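Local structure of peptidase M14 domain-containing protein (2QVP) at residues 32-37 with 84-89; 100-105 with 265-270; 129-134 with 141-146. The protein probably acts as a zinc-dependent metallohydrolase of the peptidase M14 (carboxypeptidase-like) family. One frame throughout, in Å; residues are numbered along the deposited sequence. Where two conformers were deposited one is given.

Interaction 1: 32-37 with 84-89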
loop_
_atom_site.group_PDB
_atom_site.type_symbol
_atom_site.label_atom_id
_atom_site.label_comp_id
_atom_site.label_asym_id
_atom_site.label_seq_id
_atom_site.Cartn_x
_atom_site.Cartn_y
_atom_site.Cartn_z
ATOM N N ALA A 32 1.959 1.984 17.030
ATOM C CA ALA A 32 1.435 1.318 18.224
ATOM C C ALA A 32 0.341 2.156 18.897
ATOM O O ALA A 32 -0.651 1.598 19.375
ATOM C CB ALA A 32 2.561 1.001 19.239
ATOM N N ILE A 33 0.550 3.472 18.966
ATOM C CA ILE A 33 -0.420 4.411 19.514
ATOM C C ILE A 33 -1.729 4.300 18.764
ATOM O O ILE A 33 -2.786 4.234 19.376
ATOM C CB ILE A 33 0.074 5.897 19.448
ATOM C CG1 ILE A 33 1.226 6.142 20.449
ATOM C CG2 ILE A 33 -1.103 6.878 19.710
ATOM C CD1 ILE A 33 2.047 7.427 20.222
ATOM N N GLU A 34 -1.658 4.269 17.434
ATOM C CA GLU A 34 -2.879 4.146 16.625
ATOM C C GLU A 34 -3.544 2.780 16.746
ATOM O O GLU A 34 -4.771 2.725 16.769
ATOM C CB GLU A 34 -2.631 4.487 15.132
ATOM C CG GLU A 34 -2.236 5.919 14.894
ATOM C CD GLU A 34 -3.178 6.893 15.572
ATOM O OE1 GLU A 34 -4.395 6.609 15.631
ATOM O OE2 GLU A 34 -2.694 7.930 16.062
ATOM N N THR A 35 -2.747 1.710 16.826
ATOM C CA THR A 35 -3.277 0.351 17.003
ATOM C C THR A 35 -4.127 0.281 18.287
ATOM O O THR A 35 -5.229 -0.254 18.331
ATOM C CB THR A 35 -2.117 -0.684 17.051
ATOM O OG1 THR A 35 -1.400 -0.645 15.813
ATOM C CG2 THR A 35 -2.621 -2.097 17.309
ATOM N N GLU A 36 -3.561 0.860 19.324
ATOM C CA GLU A 36 -4.136 0.934 20.633
ATOM C C GLU A 36 -5.388 1.845 20.666
ATOM O O GLU A 36 -6.421 1.485 21.258
ATOM C CB GLU A 36 -2.999 1.395 21.571
ATOM C CG GLU A 36 -3.317 1.363 22.972
ATOM C CD GLU A 36 -2.153 1.753 23.876
ATOM O OE1 GLU A 36 -0.977 1.360 23.672
ATOM O OE2 GLU A 36 -2.464 2.471 24.827
ATOM N N ARG A 37 -5.316 2.993 19.998
ATOM C CA ARG A 37 -6.443 3.924 19.993
ATOM C C ARG A 37 -7.712 3.316 19.352
ATOM O O ARG A 37 -8.797 3.380 19.923
ATOM C CB ARG A 37 -6.099 5.203 19.252
ATOM C CG ARG A 37 -7.133 6.307 19.506
ATOM C CD ARG A 37 -6.715 7.607 18.876
ATOM N NE ARG A 37 -6.631 7.448 17.421
ATOM C CZ ARG A 37 -7.662 7.508 16.580
ATOM N NH1 ARG A 37 -8.890 7.766 17.007
ATOM N NH2 ARG A 37 -7.441 7.334 15.284
ATOM N N GLY A 84 2.047 8.014 5.346
ATOM C CA GLY A 84 0.704 8.361 4.933
ATOM C C GLY A 84 -0.319 7.466 5.601
ATOM O O GLY A 84 -1.401 7.936 6.006
ATOM N N LEU A 85 -0.007 6.172 5.709
ATOM C CA LEU A 85 -0.919 5.244 6.369
ATOM C C LEU A 85 -1.069 5.602 7.823
ATOM O O LEU A 85 -2.170 5.551 8.373
ATOM C CB LEU A 85 -0.426 3.834 6.263
ATOM C CG LEU A 85 -1.504 2.846 6.741
ATOM C CD1 LEU A 85 -1.930 1.970 5.576
ATOM C CD2 LEU A 85 -0.907 2.046 7.850
ATOM N N LEU A 86 0.045 5.969 8.445
ATOM C CA LEU A 86 0.038 6.409 9.823
ATOM C C LEU A 86 -0.862 7.644 9.933
ATOM O O LEU A 86 -1.688 7.728 10.848
ATOM C CB LEU A 86 1.477 6.686 10.285
ATOM C CG LEU A 86 1.878 6.608 11.731
ATOM C CD1 LEU A 86 3.367 7.007 11.825
ATOM C CD2 LEU A 86 1.032 7.474 12.604
ATOM N N HIS A 87 -0.729 8.581 8.987
ATOM C CA HIS A 87 -1.564 9.793 8.981
ATOM C C HIS A 87 -3.070 9.467 8.776
ATOM O O HIS A 87 -3.952 10.051 9.446
ATOM C CB HIS A 87 -1.034 10.827 7.963
ATOM C CG HIS A 87 -1.824 12.094 7.939
ATOM N ND1 HIS A 87 -1.744 13.038 8.939
ATOM C CD2 HIS A 87 -2.742 12.559 7.054
ATOM C CE1 HIS A 87 -2.581 14.028 8.674
ATOM N NE2 HIS A 87 -3.200 13.759 7.542
ATOM N N PHE A 88 -3.347 8.543 7.861
ATOM C CA PHE A 88 -4.710 8.040 7.580
ATOM C C PHE A 88 -5.352 7.513 8.865
ATOM O O PHE A 88 -6.457 7.928 9.226
ATOM C CB PHE A 88 -4.658 6.965 6.450
ATOM C CG PHE A 88 -5.907 6.088 6.319
ATOM C CD1 PHE A 88 -7.065 6.571 5.737
ATOM C CD2 PHE A 88 -5.871 4.741 6.722
ATOM C CE1 PHE A 88 -8.190 5.760 5.615
ATOM C CE2 PHE A 88 -6.993 3.927 6.604
ATOM C CZ PHE A 88 -8.146 4.438 6.048
ATOM N N LEU A 89 -4.644 6.631 9.567
ATOM C CA LEU A 89 -5.163 6.021 10.812
ATOM C C LEU A 89 -5.454 7.018 11.905
ATOM O O LEU A 89 -6.464 6.894 12.620
ATOM C CB LEU A 89 -4.178 4.975 11.373
ATOM C CG LEU A 89 -3.936 3.680 10.598
ATOM C CD1 LEU A 89 -2.901 2.840 11.321
ATOM C CD2 LEU A 89 -5.250 2.920 10.416
#
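Glu34 and Leu89 bring their CA atoms to 6.5 Å, and the short helical segments 32-37 and 84-89 run in nearly the same direction, inclined at 30° with axes 10.2 Å apart at closest approach. This is helix-on-helix packing in the alpha/beta fold of the M14 family: helix 80-91 is the connection of a beta-alpha-beta crossover between strands 67-72 and 101-105, and helix 24-38 lies against it. The side chains of Glu34 and Leu89 run alongside one another, pointing opposite ways, with Glu34 CB 4.1 Å from Leu89 CB. Leucine suits its place because its side chain also touches Leu31 and Leu38, while Leu86 CD2 approaches Glu34 CG. Glutamate suits its own because its aliphatic part packs and only its end is charged: the chain bends at CB-CG (chi2 -50°), which turns the carboxylate to Arg37, three residues on. The arginine grips it side-on through NE and NH2, both pointing at the same oxygen, which lies close to the guanidinium plane. With alanine in place of Glu34, the Arg37 guanidinium would probably lose its charged mate and part of Leu89 would be uncovered. Arg37 NH2 also lies 2.9 Å from Leu89 O, and it donates to Leu92 O beyond. In the grip itself, Arg37 NE reaches Glu34 OE1 from the syn side at 3.0 Å, whereas Arg37 NH2 meets Glu34 OE1 at 3.2 Å, nearly in line with its C-O bond.

Interaction 2: 100-105 with 265-270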
loop_
_atom_site.group_PDB
_atom_site.type_symbol
_atom_site.label_atom_id
_atom_site.label_comp_id
_atom_site.label_asym_id
_atom_site.label_seq_id
_atom_site.Cartn_x
_atom_site.Cartn_y
_atom_site.Cartn_z
ATOM N N VAL A 100 -16.751 -1.538 7.286
ATOM C CA VAL A 100 -15.659 -2.184 6.548
ATOM C C VAL A 100 -14.791 -3.025 7.495
ATOM O O VAL A 100 -14.629 -2.668 8.652
ATOM C CB VAL A 100 -14.750 -1.150 5.827
ATOM C CG1 VAL A 100 -13.923 -0.315 6.845
ATOM C CG2 VAL A 100 -13.840 -1.839 4.779
ATOM N N ASN A 101 -14.320 -4.176 6.998
ATOM C CA ASN A 101 -13.361 -5.027 7.686
ATOM C C ASN A 101 -12.059 -4.554 7.118
ATOM O O ASN A 101 -11.665 -4.992 6.047
ATOM C CB ASN A 101 -13.599 -6.489 7.370
ATOM C CG ASN A 101 -14.944 -6.987 7.857
ATOM O OD1 ASN A 101 -15.430 -6.573 8.901
ATOM N ND2 ASN A 101 -15.552 -7.891 7.089
ATOM N N LEU A 102 -11.434 -3.580 7.776
ATOM C CA LEU A 102 -10.205 -2.992 7.234
ATOM C C LEU A 102 -8.969 -3.700 7.772
ATOM O O LEU A 102 -8.859 -3.892 8.962
ATOM C CB LEU A 102 -10.135 -1.499 7.532
ATOM C CG LEU A 102 -8.969 -0.734 6.898
ATOM C CD1 LEU A 102 -9.002 -0.733 5.382
ATOM C CD2 LEU A 102 -8.949 0.679 7.440
ATOM N N SER A 103 -8.080 -4.120 6.862
ATOM C CA SER A 103 -6.780 -4.685 7.192
ATOM C C SER A 103 -5.675 -3.820 6.600
ATOM O O SER A 103 -5.866 -3.158 5.556
ATOM C CB SER A 103 -6.706 -6.110 6.681
ATOM O OG SER A 103 -7.743 -6.820 7.309
ATOM N N VAL A 104 -4.519 -3.784 7.269
ATOM C CA VAL A 104 -3.436 -2.958 6.810
ATOM C C VAL A 104 -2.102 -3.661 6.983
ATOM O O VAL A 104 -1.902 -4.274 7.986
ATOM C CB VAL A 104 -3.401 -1.595 7.578
ATOM C CG1 VAL A 104 -2.143 -0.871 7.256
ATOM C CG2 VAL A 104 -4.611 -0.706 7.219
ATOM N N LEU A 105 -1.248 -3.606 5.959
ATOM C CA LEU A 105 0.134 -4.059 5.996
ATOM C C LEU A 105 0.889 -2.713 6.008
ATOM O O LEU A 105 1.215 -2.184 4.952
ATOM C CB LEU A 105 0.498 -4.930 4.777
ATOM C CG LEU A 105 -0.039 -6.366 4.784
ATOM C CD1 LEU A 105 0.067 -7.050 3.444
ATOM C CD2 LEU A 105 0.701 -7.212 5.883
ATOM N N THR A 265 -10.318 7.829 0.027
ATOM C CA THR A 265 -11.142 7.659 -1.180
ATOM C C THR A 265 -11.392 6.193 -1.474
ATOM O O THR A 265 -12.508 5.827 -1.817
ATOM C CB THR A 265 -10.484 8.313 -2.405
ATOM O OG1 THR A 265 -10.181 9.677 -2.097
ATOM C CG2 THR A 265 -11.396 8.276 -3.612
ATOM N N PHE A 266 -10.344 5.378 -1.329
ATOM C CA PHE A 266 -10.415 3.937 -1.527
ATOM C C PHE A 266 -11.469 3.307 -0.602
ATOM O O PHE A 266 -12.361 2.593 -1.090
ATOM C CB PHE A 266 -9.008 3.335 -1.334
ATOM C CG PHE A 266 -8.963 1.840 -1.339
ATOM C CD1 PHE A 266 -9.031 1.125 -2.529
ATOM C CD2 PHE A 266 -8.801 1.147 -0.145
ATOM C CE1 PHE A 266 -8.948 -0.278 -2.502
ATOM C CE2 PHE A 266 -8.716 -0.228 -0.102
ATOM C CZ PHE A 266 -8.793 -0.945 -1.268
ATOM N N VAL A 267 -11.393 3.616 0.694
ATOM C CA VAL A 267 -12.348 3.114 1.697
ATOM C C VAL A 267 -13.738 3.721 1.496
ATOM O O VAL A 267 -14.745 3.020 1.648
ATOM C CB VAL A 267 -11.825 3.358 3.161
ATOM C CG1 VAL A 267 -12.893 3.065 4.214
ATOM C CG2 VAL A 267 -10.598 2.517 3.427
ATOM N N ASN A 268 -13.783 5.023 1.161
ATOM C CA ASN A 268 -15.045 5.757 0.881
ATOM C C ASN A 268 -15.874 5.131 -0.234
ATOM O O ASN A 268 -17.084 4.978 -0.100
ATOM C CB ASN A 268 -14.825 7.225 0.439
ATOM C CG ASN A 268 -14.648 8.204 1.584
ATOM O OD1 ASN A 268 -14.587 7.852 2.778
ATOM N ND2 ASN A 268 -14.547 9.486 1.197
HETATM N N MSE A 269 -15.227 4.836 -1.354
HETATM C CA MSE A 269 -15.884 4.212 -2.504
HETATM C C MSE A 269 -16.357 2.779 -2.216
HETATM O O MSE A 269 -17.524 2.425 -2.451
HETATM C CB MSE A 269 -14.928 4.179 -3.709
HETATM C CG MSE A 269 -14.556 5.526 -4.324
HETATM SE SE MSE A 269 -15.949 6.330 -5.443
HETATM C CE MSE A 269 -17.167 7.103 -4.114
ATOM N N LEU A 270 -15.429 1.963 -1.733
ATOM C CA LEU A 270 -15.692 0.558 -1.479
ATOM C C LEU A 270 -16.471 0.235 -0.201
ATOM O O LEU A 270 -17.043 -0.865 -0.106
ATOM C CB LEU A 270 -14.367 -0.222 -1.533
ATOM C CG LEU A 270 -13.557 -0.056 -2.828
ATOM C CD1 LEU A 270 -12.383 -1.001 -2.801
ATOM C CD2 LEU A 270 -14.421 -0.275 -4.089
#
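Leu102 carries CG anti to its own nitrogen (chi1 -174°), which extends the side chain from strand 101-105 toward helix 252-270, where Val267 has CG1 in the same relation (chi1 170°) and CG2 beside its nitrogen. The two methyls of Val267 thereby reach two residues of segment 100-105: CG2 meets Leu102 CD1 at 4.1 Å, and CG1 meets Val100 CG1 at 4.4 Å. The side chains of Leu102 and Val267 lie roughly perpendicular to each other. Val267 was modelled in two conformers, so the exact reach of its methyls is less certain. This is helix-on-sheet packing in the alpha/beta fold of the family. Val100, just before the strand, and Leu102, two residues on, both face the helix, whereas the side chains of Asn101 and Ser103 make hydrogen bonds elsewhere, with Asn67 and Gln57 among their partners. Phe88 of helix 80-91 touches both Leu102 and Val267, so the two helices share one hydrophobic layer on this face of the sheet. Branched aliphatic residues suit it, being compact and without polar atoms to satisfy. Because the meeting groups are all methyls, the contact rests on dispersion and the exclusion of water, forces that are short in range and largely indifferent to direction.

Interaction 3: 129-134 with 141-146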
loop_
_atom_site.group_PDB
_atom_site.type_symbol
_atom_site.label_atom_id
_atom_site.label_comp_id
_atom_site.label_asym_id
_atom_site.label_seq_id
_atom_site.Cartn_x
_atom_site.Cartn_y
_atom_site.Cartn_z
ATOM N N GLY A 129 7.654 -11.410 -7.249
ATOM C CA GLY A 129 7.700 -12.841 -6.986
ATOM C C GLY A 129 6.532 -13.411 -6.223
ATOM O O GLY A 129 6.717 -14.293 -5.393
ATOM N N PHE A 130 5.330 -12.939 -6.512
ATOM C CA PHE A 130 4.103 -13.466 -5.894
ATOM C C PHE A 130 3.370 -14.227 -6.978
ATOM O O PHE A 130 2.915 -13.623 -7.946
ATOM C CB PHE A 130 3.231 -12.333 -5.369
ATOM C CG PHE A 130 3.842 -11.584 -4.227
ATOM C CD1 PHE A 130 3.680 -12.050 -2.925
ATOM C CD2 PHE A 130 4.585 -10.417 -4.442
ATOM C CE1 PHE A 130 4.238 -11.367 -1.852
ATOM C CE2 PHE A 130 5.160 -9.744 -3.386
ATOM C CZ PHE A 130 4.977 -10.218 -2.075
ATOM N N PHE A 131 3.234 -15.540 -6.808
ATOM C CA PHE A 131 2.662 -16.385 -7.833
ATOM C C PHE A 131 1.451 -17.125 -7.323
ATOM O O PHE A 131 1.276 -17.320 -6.116
ATOM C CB PHE A 131 3.687 -17.411 -8.347
ATOM C CG PHE A 131 4.944 -16.806 -8.783
ATOM C CD1 PHE A 131 5.088 -16.344 -10.101
ATOM C CD2 PHE A 131 5.989 -16.632 -7.875
ATOM C CE1 PHE A 131 6.258 -15.728 -10.493
ATOM C CE2 PHE A 131 7.174 -16.046 -8.272
ATOM C CZ PHE A 131 7.306 -15.576 -9.581
ATOM N N ILE A 132 0.587 -17.468 -8.269
ATOM C CA ILE A 132 -0.574 -18.262 -8.011
ATOM C C ILE A 132 -0.540 -19.246 -9.189
ATOM O O ILE A 132 -0.526 -18.824 -10.360
ATOM C CB ILE A 132 -1.893 -17.369 -7.762
ATOM C CG1 ILE A 132 -3.043 -18.237 -7.250
ATOM C CG2 ILE A 132 -2.360 -16.610 -8.989
ATOM C CD1 ILE A 132 -4.064 -17.445 -6.493
ATOM N N GLU A 133 -0.429 -20.538 -8.867
ATOM C CA GLU A 133 -0.325 -21.635 -9.845
ATOM C C GLU A 133 -1.446 -22.629 -9.602
ATOM O O GLU A 133 -1.472 -23.288 -8.550
ATOM C CB GLU A 133 1.021 -22.356 -9.729
ATOM C CG GLU A 133 2.233 -21.484 -9.931
ATOM C CD GLU A 133 2.235 -20.788 -11.278
ATOM O OE1 GLU A 133 1.809 -21.421 -12.247
ATOM O OE2 GLU A 133 2.659 -19.613 -11.354
ATOM N N ASN A 134 -2.363 -22.718 -10.567
ATOM C CA ASN A 134 -3.542 -23.591 -10.501
ATOM C C ASN A 134 -4.286 -23.451 -9.162
ATOM O O ASN A 134 -4.570 -24.435 -8.492
ATOM C CB ASN A 134 -3.124 -25.015 -10.779
ATOM C CG ASN A 134 -2.391 -25.140 -12.112
ATOM O OD1 ASN A 134 -2.903 -24.728 -13.146
ATOM N ND2 ASN A 134 -1.197 -25.710 -12.084
ATOM N N ALA A 141 11.642 -18.234 -7.567
ATOM C CA ALA A 141 13.084 -17.932 -7.556
ATOM C C ALA A 141 13.417 -16.509 -7.146
ATOM O O ALA A 141 14.389 -16.290 -6.461
ATOM C CB ALA A 141 13.698 -18.261 -8.921
ATOM N N ASP A 142 12.578 -15.554 -7.518
ATOM C CA ASP A 142 12.824 -14.137 -7.184
ATOM C C ASP A 142 12.028 -13.581 -5.983
ATOM O O ASP A 142 12.002 -12.366 -5.805
ATOM C CB ASP A 142 12.587 -13.266 -8.430
ATOM C CG ASP A 142 11.129 -13.255 -8.901
ATOM O OD1 ASP A 142 10.341 -14.201 -8.615
ATOM O OD2 ASP A 142 10.795 -12.290 -9.604
ATOM N N THR A 143 11.391 -14.420 -5.163
ATOM C CA THR A 143 10.613 -13.892 -4.032
ATOM C C THR A 143 11.588 -13.496 -2.928
ATOM O O THR A 143 12.550 -14.197 -2.665
ATOM C CB THR A 143 9.536 -14.899 -3.538
ATOM O OG1 THR A 143 8.797 -15.368 -4.667
ATOM C CG2 THR A 143 8.573 -14.281 -2.561
ATOM N N SER A 144 11.377 -12.326 -2.335
ATOM C CA SER A 144 12.196 -11.855 -1.231
ATOM C C SER A 144 11.731 -12.547 0.040
ATOM O O SER A 144 10.628 -13.133 0.066
ATOM C CB SER A 144 11.979 -10.375 -1.039
ATOM O OG SER A 144 10.708 -10.191 -0.436
ATOM N N ALA A 145 12.559 -12.470 1.090
ATOM C CA ALA A 145 12.210 -13.005 2.429
ATOM C C ALA A 145 10.839 -12.518 2.934
ATOM O O ALA A 145 10.068 -13.288 3.498
ATOM C CB ALA A 145 13.293 -12.645 3.451
ATOM N N GLU A 146 10.542 -11.245 2.706
ATOM C CA GLU A 146 9.273 -10.637 3.114
ATOM C C GLU A 146 8.118 -11.203 2.290
ATOM O O GLU A 146 7.026 -11.492 2.808
ATOM C CB GLU A 146 9.300 -9.109 2.964
ATOM C CG GLU A 146 10.383 -8.371 3.799
ATOM C CD GLU A 146 11.768 -8.342 3.187
ATOM O OE1 GLU A 146 11.910 -8.701 1.973
ATOM O OE2 GLU A 146 12.704 -7.947 3.935
#
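The contact joins the two ends of a beta hairpin, strands 131-133 and 136-138, just where the chain leaves it to begin helix 145-152. Gly129 and Thr143 lie opposite each other, their CA atoms 4.3 Å apart, and the Thr143 hydroxyl closes the excursion by donating to the carbonyl: OG1 of Thr143 is 2.5 Å from Gly129 O, a very short bond whose exact length deserves caution. The same OG1 is also hydrogen-bonded to Gly140 N, so threonine serves both sides of the closure with one small group. Gly129 has a positive phi, which favours glycine, and a CB there would clash with Thr143 OG1 and with Asp142 OD1. The aspartate comes close, with Asp142 OD1 3.4 Å from Gly129 CA. Its CG sits between the backbone nitrogen and the carbonyl carbon (chi1 66°), which brings the carboxylate up against Gly129 and Phe131. There it meets Phe131 at the ring edge, with Asp142 OD1 in the ring plane and 3.5 Å from Phe131 CZ, although the carboxylate itself is turned 40° from the ring. Such an approach puts the negative oxygen near the slightly positive ring hydrogens. The side chain of Phe131 also comes within about 4 Å of a glycerol, nearest atoms, probably from the crystallisation liquor. Ser144 is the N-cap of helix 145-152, its OG bonded to Gly147 N. That hydroxyl donates as well: Ser144 OG lies 3.1 Å from Glu146 OE1, which receives it on the anti lone pair.

From the N terminus, interaction 1 is the first to close, returning helix 80-91 to helix 24-38 after 46 residues that include strands 41-48, 51-57 and 67-72. Interaction 2 opens next, on the strand that follows helix 80-91, and closes only at the C-terminal helix 252-270, spanning 159 residues. Interaction 3, a local closure over six residues, nests inside that long loop; none of the contacts cross. Interactions 1 and 2 touch through Phe88 and Leu85, so helices 24-38, 80-91 and 252-270 and strand 101-105 form one continuous body. Interaction 3 lies across the chain's centre from interaction 1, with nearest atoms about 16 Å apart, and closes the base of a peripheral hairpin.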